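Local coordinates for protein benzoylformate Decarboxylase (Polynucleobacter necessarius, PDB 4K9Q) that probably decarboxylates benzoylformate to benzaldehyde as a tetrameric enzyme that binds thiamine diphosphate together with a magnesium ion, at residues F9-K14 with A138-Y143; E133-A138 with L160-K165; V268-P273 with S313-F318; L496-L501 with K505-E510. One frame throughout, in Å; residues are numbered along the deposited sequence.

Interaction 1. Residues F9-K14 with A138-Y143; sequences FDLLRK and AFMRAY
Helices 4-15 and 135-147 run side by side in roughly the same direction: around Leu11 and Met140 the axes of segments 9-14 and 138-143 pass 10.5 Å apart, and their directions differ by 28° (crossing angle -28°). Leu11 makes the largest share of the contact. Its CG is anti to the backbone N (chi1 172°), which carries the CD2 methyl across to the neighbouring helix. There CD2 meets the root of Phe139 rather than its ring, 3.9 Å from Phe139 CB, and it also lies 3.8 Å from Met140 N and 4.2 Å from Met140 CB. Leu12 takes the ring itself, its CD2 coming in obliquely to 4.2 Å from Phe139 CD1. The ring of Phe139 also packs on Leu156 and Leu158 of strand 154-159, so helix 135-147 is seated on the parallel sheet of the N-terminal thiamine diphosphate-family domain while its flank faces helix 4-15. Arg141 leads off in another direction, to a salt bridge with Glu107 of a second subunit. Arg13 pairs with both Asp10 and Asp38. No hydrogen bond joins the two segments: the touching groups are almost all carbon, apart from the backbone N of Met140, which implies cohesion by burial of apolar surface.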
loop_
_atom_site.group_PDB
_atom_site.type_symbol
_atom_site.label_atom_id
_atom_site.label_comp_id
_atom_site.label_asym_id
_atom_site.label_seq_id
_atom_site.Cartn_x
_atom_site.Cartn_y
_atom_site.Cartn_z
ATOM N N PHE A 9 -9.136 3.887 29.111
ATOM C CA PHE A 9 -10.004 2.905 29.738
ATOM C C PHE A 9 -11.347 3.533 30.121
ATOM O O PHE A 9 -12.398 2.892 29.983
ATOM C CB PHE A 9 -9.314 2.216 30.921
ATOM C CG PHE A 9 -8.469 1.044 30.513
ATOM C CD1 PHE A 9 -9.018 -0.227 30.439
ATOM C CD2 PHE A 9 -7.135 1.212 30.181
ATOM C CE1 PHE A 9 -8.242 -1.314 30.046
ATOM C CE2 PHE A 9 -6.358 0.133 29.787
ATOM C CZ PHE A 9 -6.913 -1.128 29.721
ATOM N N ASP A 10 -11.324 4.794 30.547
ATOM C CA ASP A 10 -12.576 5.501 30.832
ATOM C C ASP A 10 -13.454 5.660 29.582
ATOM O O ASP A 10 -14.676 5.509 29.646
ATOM C CB ASP A 10 -12.318 6.854 31.488
ATOM C CG ASP A 10 -12.217 6.761 33.008
ATOM O OD1 ASP A 10 -12.612 5.722 33.590
ATOM O OD2 ASP A 10 -11.754 7.745 33.618
ATOM N N LEU A 11 -12.833 5.956 28.442
ATOM C CA LEU A 11 -13.565 5.983 27.177
ATOM C C LEU A 11 -14.188 4.621 26.873
ATOM O O LEU A 11 -15.356 4.524 26.496
ATOM C CB LEU A 11 -12.651 6.422 26.023
ATOM C CG LEU A 11 -13.257 6.302 24.623
ATOM C CD1 LEU A 11 -14.402 7.295 24.448
ATOM C CD2 LEU A 11 -12.196 6.532 23.566
ATOM N N LEU A 12 -13.403 3.564 27.042
ATOM C CA LEU A 12 -13.879 2.229 26.734
ATOM C C LEU A 12 -15.064 1.867 27.624
ATOM O O LEU A 12 -16.006 1.225 27.177
ATOM C CB LEU A 12 -12.735 1.215 26.847
ATOM C CG LEU A 12 -11.671 1.368 25.753
ATOM C CD1 LEU A 12 -10.497 0.435 26.014
ATOM C CD2 LEU A 12 -12.268 1.127 24.360
ATOM N N ARG A 13 -15.035 2.310 28.882
ATOM C CA ARG A 13 -16.188 2.125 29.763
ATOM C C ARG A 13 -17.420 2.822 29.206
ATOM O O ARG A 13 -18.505 2.240 29.167
ATOM C CB ARG A 13 -15.898 2.682 31.157
ATOM C CG ARG A 13 -14.999 1.799 31.971
ATOM C CD ARG A 13 -14.791 2.375 33.370
ATOM N NE ARG A 13 -13.837 1.545 34.082
ATOM C CZ ARG A 13 -12.544 1.808 34.169
ATOM N NH1 ARG A 13 -12.045 2.906 33.614
ATOM N NH2 ARG A 13 -11.752 0.970 34.816
ATOM N N LYS A 14 -17.248 4.069 28.780
ATOM C CA LYS A 14 -18.339 4.847 28.217
ATOM C C LYS A 14 -18.911 4.183 26.961
ATOM O O LYS A 14 -20.129 4.151 26.768
ATOM C CB LYS A 14 -17.856 6.270 27.915
ATOM C CG LYS A 14 -18.890 7.172 27.270
ATOM C CD LYS A 14 -20.083 7.387 28.175
ATOM C CE LYS A 14 -20.975 8.499 27.634
ATOM N NZ LYS A 14 -22.115 8.772 28.557
ATOM N N ALA A 138 -8.027 8.327 18.984
ATOM C CA ALA A 138 -7.838 7.263 17.989
ATOM C C ALA A 138 -8.719 6.049 18.300
ATOM O O ALA A 138 -9.272 5.409 17.386
ATOM C CB ALA A 138 -6.368 6.869 17.889
ATOM N N PHE A 139 -8.860 5.728 19.588
ATOM C CA PHE A 139 -9.810 4.695 19.984
ATOM C C PHE A 139 -11.253 5.071 19.621
ATOM O O PHE A 139 -12.028 4.225 19.156
ATOM C CB PHE A 139 -9.680 4.355 21.472
ATOM C CG PHE A 139 -8.657 3.283 21.761
ATOM C CD1 PHE A 139 -9.042 1.957 21.876
ATOM C CD2 PHE A 139 -7.315 3.606 21.902
ATOM C CE1 PHE A 139 -8.105 0.951 22.148
ATOM C CE2 PHE A 139 -6.369 2.609 22.180
ATOM C CZ PHE A 139 -6.769 1.281 22.299
ATOM N N MET A 140 -11.622 6.337 19.828
ATOM C CA MET A 140 -12.961 6.766 19.432
ATOM C C MET A 140 -13.161 6.658 17.913
ATOM O O MET A 140 -14.195 6.179 17.453
ATOM C CB MET A 140 -13.254 8.193 19.898
ATOM C CG MET A 140 -14.692 8.619 19.622
ATOM S SD MET A 140 -15.897 7.621 20.514
ATOM C CE MET A 140 -16.899 6.997 19.161
ATOM N N ARG A 141 -12.183 7.121 17.138
ATOM C CA ARG A 141 -12.280 7.015 15.680
ATOM C C ARG A 141 -12.302 5.548 15.259
ATOM O O ARG A 141 -12.994 5.178 14.315
ATOM C CB ARG A 141 -11.128 7.760 15.000
ATOM C CG ARG A 141 -11.156 7.696 13.469
ATOM C CD ARG A 141 -10.204 8.717 12.844
ATOM N NE ARG A 141 -10.125 8.499 11.403
ATOM C CZ ARG A 141 -9.211 9.029 10.596
ATOM N NH1 ARG A 141 -8.279 9.855 11.062
ATOM N NH2 ARG A 141 -9.247 8.739 9.301
ATOM N N ALA A 142 -11.538 4.712 15.959
ATOM C CA ALA A 142 -11.544 3.270 15.685
ATOM C C ALA A 142 -12.950 2.684 15.888
ATOM O O ALA A 142 -13.476 1.985 15.015
ATOM C CB ALA A 142 -10.514 2.543 16.570
ATOM N N TYR A 143 -13.561 2.991 17.029
ATOM C CA TYR A 143 -14.911 2.532 17.327
ATOM C C TYR A 143 -15.907 3.025 16.274
ATOM O O TYR A 143 -16.714 2.248 15.762
ATOM C CB TYR A 143 -15.339 3.024 18.721
ATOM C CG TYR A 143 -16.744 2.625 19.129
ATOM C CD1 TYR A 143 -17.857 3.290 18.624
ATOM C CD2 TYR A 143 -16.958 1.602 20.048
ATOM C CE1 TYR A 143 -19.136 2.932 18.998
ATOM C CE2 TYR A 143 -18.236 1.236 20.425
ATOM C CZ TYR A 143 -19.325 1.905 19.894
ATOM O OH TYR A 143 -20.599 1.539 20.283
#

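Interaction 2. Residues E133-A138 with L160-K165; sequences EDVPGA and LDDWEK
Val135 meets Asp162 with one methyl and Trp163 with the other, at the start of the turn in the loop after strand 154-159. Val135 CG1 points opposite the backbone N (chi1 170°), and that methyl comes to the six-membered end of the indole, 3.9 Å from Trp163 CH2 and 4.0 Å from Trp163 CZ3. The approach is oblique to the ring, and the two side chains stand at about a right angle. Trp163 sets off away from segment 133-138, but its long ring system brings the far end back to Val135. Val135 CG2 lies 3.6 Å from Asp162 OD2, a contact of methyl with carboxylate oxygen; the polar partner of that oxygen is Arg101, in a salt bridge. The valine stands in the first turn of helix 135-147, within the crossover that leads to strand 154-159 of the N-terminal domain's parallel sheet, and helix 4-15 adds Val4 against both Val135 and Trp163. On the other segment a type I beta turn runs from Asp162 to Lys165, closed by Lys165 N bonding to Asp162 O at 3.1 Å. The lysine side chain curls back along its own segment, where NZ donates to Asp161 O at 2.8 Å from 43° above the carbonyl plane.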
loop_
_atom_site.group_PDB
_atom_site.type_symbol
_atom_site.label_atom_id
_atom_site.label_comp_id
_atom_site.label_asym_id
_atom_site.label_seq_id
_atom_site.Cartn_x
_atom_site.Cartn_y
_atom_site.Cartn_z
ATOM N N GLU A 133 -1.062 12.093 23.067
ATOM C CA GLU A 133 -2.287 12.865 23.262
ATOM C C GLU A 133 -3.450 12.385 22.389
ATOM O O GLU A 133 -4.619 12.540 22.759
ATOM C CB GLU A 133 -2.030 14.352 22.999
ATOM C CG GLU A 133 -1.231 15.070 24.086
ATOM C CD GLU A 133 0.281 14.889 23.969
ATOM O OE1 GLU A 133 0.753 14.119 23.102
ATOM O OE2 GLU A 133 1.010 15.527 24.759
ATOM N N ASP A 134 -3.132 11.805 21.232
ATOM C CA ASP A 134 -4.152 11.384 20.281
ATOM C C ASP A 134 -4.683 9.976 20.506
ATOM O O ASP A 134 -5.602 9.544 19.798
ATOM C CB ASP A 134 -3.612 11.470 18.856
ATOM C CG ASP A 134 -3.233 12.891 18.464
ATOM O OD1 ASP A 134 -3.923 13.842 18.894
ATOM O OD2 ASP A 134 -2.239 13.051 17.730
ATOM N N VAL A 135 -4.126 9.250 21.478
ATOM C CA VAL A 135 -4.512 7.847 21.643
ATOM C C VAL A 135 -6.003 7.651 21.977
ATOM O O VAL A 135 -6.677 6.844 21.326
ATOM C CB VAL A 135 -3.568 7.079 22.618
ATOM C CG1 VAL A 135 -4.141 5.690 22.953
ATOM C CG2 VAL A 135 -2.161 6.983 22.025
ATOM N N PRO A 136 -6.527 8.376 22.983
ATOM C CA PRO A 136 -7.959 8.227 23.273
ATOM C C PRO A 136 -8.820 8.564 22.062
ATOM O O PRO A 136 -9.731 7.798 21.736
ATOM C CB PRO A 136 -8.201 9.224 24.413
ATOM C CG PRO A 136 -6.849 9.386 25.063
ATOM C CD PRO A 136 -5.859 9.284 23.937
ATOM N N GLY A 137 -8.527 9.675 21.390
ATOM C CA GLY A 137 -9.273 10.031 20.194
ATOM C C GLY A 137 -9.178 8.993 19.089
ATOM O O GLY A 137 -10.131 8.812 18.331
ATOM N N ALA A 138 -8.027 8.327 18.984
ATOM C CA ALA A 138 -7.838 7.263 17.989
ATOM C C ALA A 138 -8.719 6.049 18.300
ATOM O O ALA A 138 -9.272 5.409 17.386
ATOM C CB ALA A 138 -6.368 6.869 17.889
ATOM N N LEU A 160 4.556 1.664 23.069
ATOM C CA LEU A 160 4.392 1.240 24.463
ATOM C C LEU A 160 4.565 2.370 25.466
ATOM O O LEU A 160 4.036 2.311 26.577
ATOM C CB LEU A 160 5.364 0.098 24.787
ATOM C CG LEU A 160 6.847 0.473 24.810
ATOM C CD1 LEU A 160 7.259 0.823 26.236
ATOM C CD2 LEU A 160 7.682 -0.682 24.280
ATOM N N ASP A 161 5.316 3.386 25.070
ATOM C CA ASP A 161 5.621 4.501 25.962
ATOM C C ASP A 161 4.495 5.526 26.081
ATOM O O ASP A 161 4.561 6.410 26.938
ATOM C CB ASP A 161 6.940 5.187 25.561
ATOM C CG ASP A 161 6.948 5.694 24.112
ATOM O OD1 ASP A 161 6.409 5.020 23.204
ATOM O OD2 ASP A 161 7.535 6.779 23.878
ATOM N N ASP A 162 3.465 5.417 25.241
ATOM C CA ASP A 162 2.396 6.416 25.255
ATOM C C ASP A 162 1.549 6.339 26.529
ATOM O O ASP A 162 1.066 7.364 27.023
ATOM C CB ASP A 162 1.459 6.245 24.054
ATOM C CG ASP A 162 2.086 6.671 22.728
ATOM O OD1 ASP A 162 3.233 7.165 22.701
ATOM O OD2 ASP A 162 1.397 6.509 21.702
ATOM N N TRP A 163 1.366 5.125 27.046
ATOM C CA TRP A 163 0.347 4.858 28.052
ATOM C C TRP A 163 0.515 5.612 29.361
ATOM O O TRP A 163 -0.477 5.985 29.985
ATOM C CB TRP A 163 0.234 3.348 28.314
ATOM C CG TRP A 163 -0.205 2.621 27.093
ATOM C CD1 TRP A 163 0.551 1.803 26.298
ATOM C CD2 TRP A 163 -1.504 2.675 26.495
ATOM N NE1 TRP A 163 -0.208 1.337 25.247
ATOM C CE2 TRP A 163 -1.471 1.858 25.346
ATOM C CE3 TRP A 163 -2.694 3.339 26.819
ATOM C CZ2 TRP A 163 -2.584 1.685 24.524
ATOM C CZ3 TRP A 163 -3.796 3.155 26.008
ATOM C CH2 TRP A 163 -3.732 2.338 24.873
ATOM N N GLU A 164 1.762 5.828 29.768
ATOM C CA GLU A 164 2.060 6.481 31.044
ATOM C C GLU A 164 2.137 8.001 30.935
ATOM O O GLU A 164 2.357 8.685 31.938
ATOM C CB GLU A 164 3.392 5.972 31.595
ATOM C CG GLU A 164 4.585 6.349 30.722
ATOM C CD GLU A 164 5.914 5.885 31.296
ATOM O OE1 GLU A 164 6.946 6.088 30.624
ATOM O OE2 GLU A 164 5.933 5.321 32.411
ATOM N N LYS A 165 1.994 8.535 29.728
ATOM C CA LYS A 165 2.095 9.989 29.547
ATOM C C LYS A 165 0.895 10.707 30.169
ATOM O O LYS A 165 -0.253 10.291 29.996
ATOM C CB LYS A 165 2.205 10.357 28.061
ATOM C CG LYS A 165 3.421 9.769 27.324
ATOM C CD LYS A 165 4.733 10.323 27.871
ATOM C CE LYS A 165 5.913 9.950 26.984
ATOM N NZ LYS A 165 6.355 8.568 27.255
#

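Interaction 3. Residues V268-P273 with S313-F318; sequences VVIGAP and SDSKLF
In the Rossmann-like central domain, where a parallel sheet is flanked by helices, Ile270 and Gly271 at the C-terminal end of strand 266-270 meet Ser315 and Phe318 in the first turn of helix 315-323. The strand is an inner one, hydrogen-bonded on one side to strand 201-204 and on the other to strand 291-296, so the first turn of the helix meets an inner strand at its C-terminal end. Ile270 supplies two branches. Its CD1 reaches the edge of the Phe318 ring, near the ring plane, 4.0 Å from Phe318 CE2, the two side chains crossing at about a right angle. Its CG2 lies 3.9 Å from Ser315 OG. A chi1 of 174° turns the Phe318 ring toward the sheet, where it also packs on Val295. Gly271 turns the chain off the strand with a positive phi of 82°. Having no CB, it lets Ser315 OG come within 3.4 Å of Gly271 CA, and the CA atoms of Gly271 and Ser315 are only 5.7 Å apart. Asp314 occupies the N-cap, its OD1 bonded to Gln149. Its backbone O accepts from both Ser313 OG and Phe318 N. Leu317 N donates to Asp314 OD2 at 3.1 Å, a fairly straight capping bond (160° at the hydrogen) that uses the anti lone pair, the one facing away from OD1.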
loop_
_atom_site.group_PDB
_atom_site.type_symbol
_atom_site.label_atom_id
_atom_site.label_comp_id
_atom_site.label_asym_id
_atom_site.label_seq_id
_atom_site.Cartn_x
_atom_site.Cartn_y
_atom_site.Cartn_z
ATOM N N VAL A 268 -34.882 -12.134 -6.450
ATOM C CA VAL A 268 -34.748 -11.072 -5.464
ATOM C C VAL A 268 -33.771 -11.493 -4.358
ATOM O O VAL A 268 -34.089 -12.341 -3.517
ATOM C CB VAL A 268 -36.112 -10.704 -4.849
ATOM C CG1 VAL A 268 -35.964 -9.532 -3.877
ATOM C CG2 VAL A 268 -37.111 -10.345 -5.949
ATOM N N VAL A 269 -32.580 -10.900 -4.368
ATOM C CA VAL A 269 -31.539 -11.256 -3.404
ATOM C C VAL A 269 -31.449 -10.212 -2.301
ATOM O O VAL A 269 -31.150 -9.046 -2.572
ATOM C CB VAL A 269 -30.164 -11.355 -4.098
ATOM C CG1 VAL A 269 -29.099 -11.848 -3.118
ATOM C CG2 VAL A 269 -30.250 -12.268 -5.333
ATOM N N ILE A 270 -31.699 -10.619 -1.060
ATOM C CA ILE A 270 -31.658 -9.684 0.060
ATOM C C ILE A 270 -30.565 -10.056 1.060
ATOM O O ILE A 270 -30.611 -11.130 1.665
ATOM C CB ILE A 270 -33.035 -9.599 0.768
ATOM C CG1 ILE A 270 -34.116 -9.171 -0.234
ATOM C CG2 ILE A 270 -32.986 -8.608 1.926
ATOM C CD1 ILE A 270 -35.495 -9.103 0.373
ATOM N N GLY A 271 -29.578 -9.175 1.220
ATOM C CA GLY A 271 -28.572 -9.336 2.267
ATOM C C GLY A 271 -27.424 -10.279 1.936
ATOM O O GLY A 271 -26.826 -10.901 2.830
ATOM N N ALA A 272 -27.101 -10.374 0.651
ATOM C CA ALA A 272 -26.081 -11.303 0.181
ATOM C C ALA A 272 -25.284 -10.746 -0.986
ATOM O O ALA A 272 -25.784 -9.920 -1.753
ATOM C CB ALA A 272 -26.740 -12.604 -0.257
ATOM N N PRO A 273 -24.049 -11.236 -1.147
ATOM C CA PRO A 273 -23.309 -11.060 -2.401
ATOM C C PRO A 273 -24.068 -11.711 -3.557
ATOM O O PRO A 273 -24.858 -12.648 -3.372
ATOM C CB PRO A 273 -22.015 -11.854 -2.168
ATOM C CG PRO A 273 -21.925 -12.055 -0.682
ATOM C CD PRO A 273 -23.334 -12.101 -0.189
ATOM N N SER A 313 -28.427 -0.943 1.400
ATOM C CA SER A 313 -29.300 -0.740 2.547
ATOM C C SER A 313 -29.088 -1.810 3.602
ATOM O O SER A 313 -28.811 -2.969 3.282
ATOM C CB SER A 313 -30.770 -0.785 2.114
ATOM O OG SER A 313 -31.629 -0.606 3.218
ATOM N N ASP A 314 -29.247 -1.415 4.858
ATOM C CA ASP A 314 -29.455 -2.373 5.934
ATOM C C ASP A 314 -30.616 -3.288 5.544
ATOM O O ASP A 314 -31.637 -2.824 5.025
ATOM C CB ASP A 314 -29.800 -1.635 7.228
ATOM C CG ASP A 314 -29.989 -2.568 8.399
ATOM O OD1 ASP A 314 -28.974 -2.913 9.047
ATOM O OD2 ASP A 314 -31.148 -2.949 8.685
ATOM N N SER A 315 -30.474 -4.587 5.779
ATOM C CA SER A 315 -31.512 -5.528 5.377
ATOM C C SER A 315 -32.838 -5.275 6.086
ATOM O O SER A 315 -33.905 -5.345 5.474
ATOM C CB SER A 315 -31.067 -6.967 5.651
ATOM O OG SER A 315 -30.304 -7.456 4.563
ATOM N N LYS A 316 -32.771 -5.001 7.382
ATOM C CA LYS A 316 -33.989 -4.780 8.150
ATOM C C LYS A 316 -34.730 -3.547 7.635
ATOM O O LYS A 316 -35.943 -3.594 7.390
ATOM C CB LYS A 316 -33.688 -4.650 9.645
ATOM C CG LYS A 316 -34.937 -4.760 10.505
ATOM C CD LYS A 316 -34.618 -4.762 11.981
ATOM C CE LYS A 316 -35.900 -4.908 12.790
ATOM N NZ LYS A 316 -35.665 -4.734 14.244
ATOM N N LEU A 317 -34.001 -2.452 7.461
ATOM C CA LEU A 317 -34.609 -1.217 6.982
ATOM C C LEU A 317 -35.246 -1.421 5.607
ATOM O O LEU A 317 -36.353 -0.941 5.357
ATOM C CB LEU A 317 -33.587 -0.090 6.946
ATOM C CG LEU A 317 -33.097 0.288 8.343
ATOM C CD1 LEU A 317 -32.170 1.481 8.283
ATOM C CD2 LEU A 317 -34.276 0.588 9.245
ATOM N N PHE A 318 -34.569 -2.149 4.720
ATOM C CA PHE A 318 -35.162 -2.423 3.414
ATOM C C PHE A 318 -36.426 -3.272 3.507
ATOM O O PHE A 318 -37.434 -2.953 2.890
ATOM C CB PHE A 318 -34.201 -3.112 2.453
ATOM C CG PHE A 318 -34.868 -3.525 1.173
ATOM C CD1 PHE A 318 -35.053 -2.603 0.146
ATOM C CD2 PHE A 318 -35.374 -4.807 1.022
ATOM C CE1 PHE A 318 -35.699 -2.974 -1.029
ATOM C CE2 PHE A 318 -36.021 -5.180 -0.138
ATOM C CZ PHE A 318 -36.181 -4.265 -1.165
#

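Interaction 4. Residues L496-L501 with K505-E510; sequences LKVETL and KTAYLE
The flat group that matters between Leu501 and Lys505 is the peptide carbonyl of Leu501, and its partner comes to the oxygen end but not squarely in the plane. Lys505 N donates to Leu501 O at 3.0 Å, tilted 30° from the carbonyl plane, with 159° at the hydrogen. Lys505 CB lies 3.7 Å from Leu501 O as well, while the rest of the lysine runs out extended and away from segment 496-501. No aromatic ring takes part in this contact. These are the parts of a beta-alpha-beta unit in the C-terminal thiamine diphosphate-family domain: strand 494-497 at the edge of the sheet, helix 501-513, then strand 517-523 beside the first. The Lys505-Leu501 bond is an i to i+4 backbone bond in the first turns of that helix, and just ahead of it Thr500 holds the N-cap, with OG1 accepting from Glu503 N. Further along, Ala507 turns its CB to the strand side and meets two residues. Val498 CG1 comes nearest, at 3.8 Å from Ala507 CB. Leu496, more exposed, adds to this: with CG held between the backbone N and the carbonyl carbon (chi1 82°), its methyls CD1 and CD2 each lie 4.2 Å from Ala507 CB. Val498 also packs on Ile520 and Val522 of strand 517-523, and Leu501 sends its side chain to Ala354, Val355 and Val358 of helix 352-361.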
loop_
_atom_site.group_PDB
_atom_site.type_symbol
_atom_site.label_atom_id
_atom_site.label_comp_id
_atom_site.label_asym_id
_atom_site.label_seq_id
_atom_site.Cartn_x
_atom_site.Cartn_y
_atom_site.Cartn_z
ATOM N N LEU A 496 -12.619 -37.876 24.460
ATOM C CA LEU A 496 -12.695 -39.312 24.234
ATOM C C LEU A 496 -13.085 -39.613 22.803
ATOM O O LEU A 496 -13.610 -38.751 22.087
ATOM C CB LEU A 496 -13.691 -39.971 25.188
ATOM C CG LEU A 496 -15.158 -39.886 24.774
ATOM C CD1 LEU A 496 -16.000 -40.921 25.530
ATOM C CD2 LEU A 496 -15.656 -38.487 25.020
ATOM N N LYS A 497 -12.814 -40.844 22.394
ATOM C CA LYS A 497 -13.185 -41.337 21.080
ATOM C C LYS A 497 -14.336 -42.330 21.211
ATOM O O LYS A 497 -14.321 -43.191 22.101
ATOM C CB LYS A 497 -11.975 -42.017 20.446
ATOM C CG LYS A 497 -12.193 -42.519 19.029
ATOM C CD LYS A 497 -10.846 -42.919 18.416
ATOM C CE LYS A 497 -11.003 -43.514 17.036
ATOM N NZ LYS A 497 -9.716 -44.064 16.520
ATOM N N VAL A 498 -15.334 -42.208 20.346
ATOM C CA VAL A 498 -16.476 -43.130 20.368
ATOM C C VAL A 498 -16.458 -43.984 19.105
ATOM O O VAL A 498 -16.060 -43.511 18.051
ATOM C CB VAL A 498 -17.817 -42.382 20.524
ATOM C CG1 VAL A 498 -17.867 -41.640 21.872
ATOM C CG2 VAL A 498 -18.036 -41.409 19.372
ATOM N N GLU A 499 -16.870 -45.245 19.212
ATOM C CA GLU A 499 -16.796 -46.154 18.065
ATOM C C GLU A 499 -18.158 -46.639 17.585
ATOM O O GLU A 499 -18.249 -47.323 16.564
ATOM C CB GLU A 499 -15.910 -47.364 18.386
ATOM C CG GLU A 499 -14.453 -47.031 18.694
ATOM C CD GLU A 499 -13.648 -46.685 17.453
ATOM O OE1 GLU A 499 -14.168 -46.855 16.329
ATOM O OE2 GLU A 499 -12.490 -46.238 17.599
ATOM N N THR A 500 -19.211 -46.316 18.330
ATOM C CA THR A 500 -20.569 -46.666 17.903
ATOM C C THR A 500 -21.508 -45.497 18.107
ATOM O O THR A 500 -21.209 -44.576 18.869
ATOM C CB THR A 500 -21.155 -47.852 18.704
ATOM O OG1 THR A 500 -21.424 -47.440 20.052
ATOM C CG2 THR A 500 -20.208 -49.060 18.699
ATOM N N LEU A 501 -22.662 -45.553 17.452
ATOM C CA LEU A 501 -23.667 -44.506 17.614
ATOM C C LEU A 501 -24.249 -44.473 19.031
ATOM O O LEU A 501 -24.611 -43.412 19.527
ATOM C CB LEU A 501 -24.770 -44.641 16.561
ATOM C CG LEU A 501 -24.327 -44.442 15.108
ATOM C CD1 LEU A 501 -25.507 -44.648 14.169
ATOM C CD2 LEU A 501 -23.719 -43.049 14.896
ATOM N N LYS A 505 -24.108 -41.275 21.511
ATOM C CA LYS A 505 -25.231 -40.729 22.260
ATOM C C LYS A 505 -24.842 -40.492 23.715
ATOM O O LYS A 505 -25.093 -39.424 24.275
ATOM C CB LYS A 505 -26.449 -41.651 22.178
ATOM C CG LYS A 505 -27.588 -41.230 23.092
ATOM C CD LYS A 505 -28.736 -42.212 23.032
ATOM C CE LYS A 505 -29.796 -41.840 24.053
ATOM N NZ LYS A 505 -30.943 -42.788 24.024
ATOM N N THR A 506 -24.218 -41.492 24.326
ATOM C CA THR A 506 -23.831 -41.395 25.731
ATOM C C THR A 506 -22.847 -40.251 25.957
ATOM O O THR A 506 -22.984 -39.473 26.903
ATOM C CB THR A 506 -23.200 -42.698 26.231
ATOM O OG1 THR A 506 -24.146 -43.763 26.075
ATOM C CG2 THR A 506 -22.817 -42.574 27.700
ATOM N N ALA A 507 -21.841 -40.163 25.096
ATOM C CA ALA A 507 -20.822 -39.124 25.238
ATOM C C ALA A 507 -21.408 -37.719 25.045
ATOM O O ALA A 507 -21.043 -36.773 25.755
ATOM C CB ALA A 507 -19.682 -39.372 24.269
ATOM N N TYR A 508 -22.314 -37.595 24.080
ATOM C CA TYR A 508 -22.912 -36.311 23.759
ATOM C C TYR A 508 -23.819 -35.823 24.887
ATOM O O TYR A 508 -23.751 -34.659 25.291
ATOM C CB TYR A 508 -23.656 -36.395 22.422
ATOM C CG TYR A 508 -24.255 -35.084 21.953
ATOM C CD1 TYR A 508 -23.484 -33.920 21.871
ATOM C CD2 TYR A 508 -25.598 -35.010 21.586
ATOM C CE1 TYR A 508 -24.042 -32.726 21.431
ATOM C CE2 TYR A 508 -26.157 -33.827 21.147
ATOM C CZ TYR A 508 -25.376 -32.683 21.079
ATOM O OH TYR A 508 -25.937 -31.499 20.638
ATOM N N LEU A 509 -24.657 -36.717 25.409
ATOM C CA LEU A 509 -25.491 -36.374 26.565
ATOM C C LEU A 509 -24.635 -35.960 27.769
ATOM O O LEU A 509 -24.933 -34.973 28.455
ATOM C CB LEU A 509 -26.405 -37.551 26.927
ATOM C CG LEU A 509 -27.467 -37.828 25.862
ATOM C CD1 LEU A 509 -28.336 -38.999 26.273
ATOM C CD2 LEU A 509 -28.321 -36.589 25.606
ATOM N N GLU A 510 -23.557 -36.697 28.008
ATOM C CA GLU A 510 -22.626 -36.342 29.073
ATOM C C GLU A 510 -22.028 -34.946 28.854
ATOM O O GLU A 510 -21.980 -34.130 29.772
ATOM C CB GLU A 510 -21.517 -37.385 29.192
ATOM C CG GLU A 510 -20.505 -37.080 30.291
ATOM C CD GLU A 510 -19.627 -38.271 30.627
ATOM O OE1 GLU A 510 -20.061 -39.419 30.385
ATOM O OE2 GLU A 510 -18.502 -38.059 31.131
#

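Overall arrangement
Interactions 1 and 2 form one continuous patch in the N-terminal domain, their centres about 12 Å apart. Both use helix 135-147 and share Ala138, their segments alternate along the chain, and they touch where Phe139 CE2 lies 3.8 Å from Trp163 CH2. Interaction 3 follows later, in the central domain, with its centre about 30 Å from that of interaction 1. Interaction 4 comes last, in the C-terminal domain, about 41 Å from interaction 3 and about 52 Å from interaction 2, centre to centre. Each domain is built on its own six-stranded parallel sheet, and the first and last share the strand order 2-1-3-4-6-5. The contacts therefore pack helices or loops within three separate domains, away from the cofactor and magnesium sites.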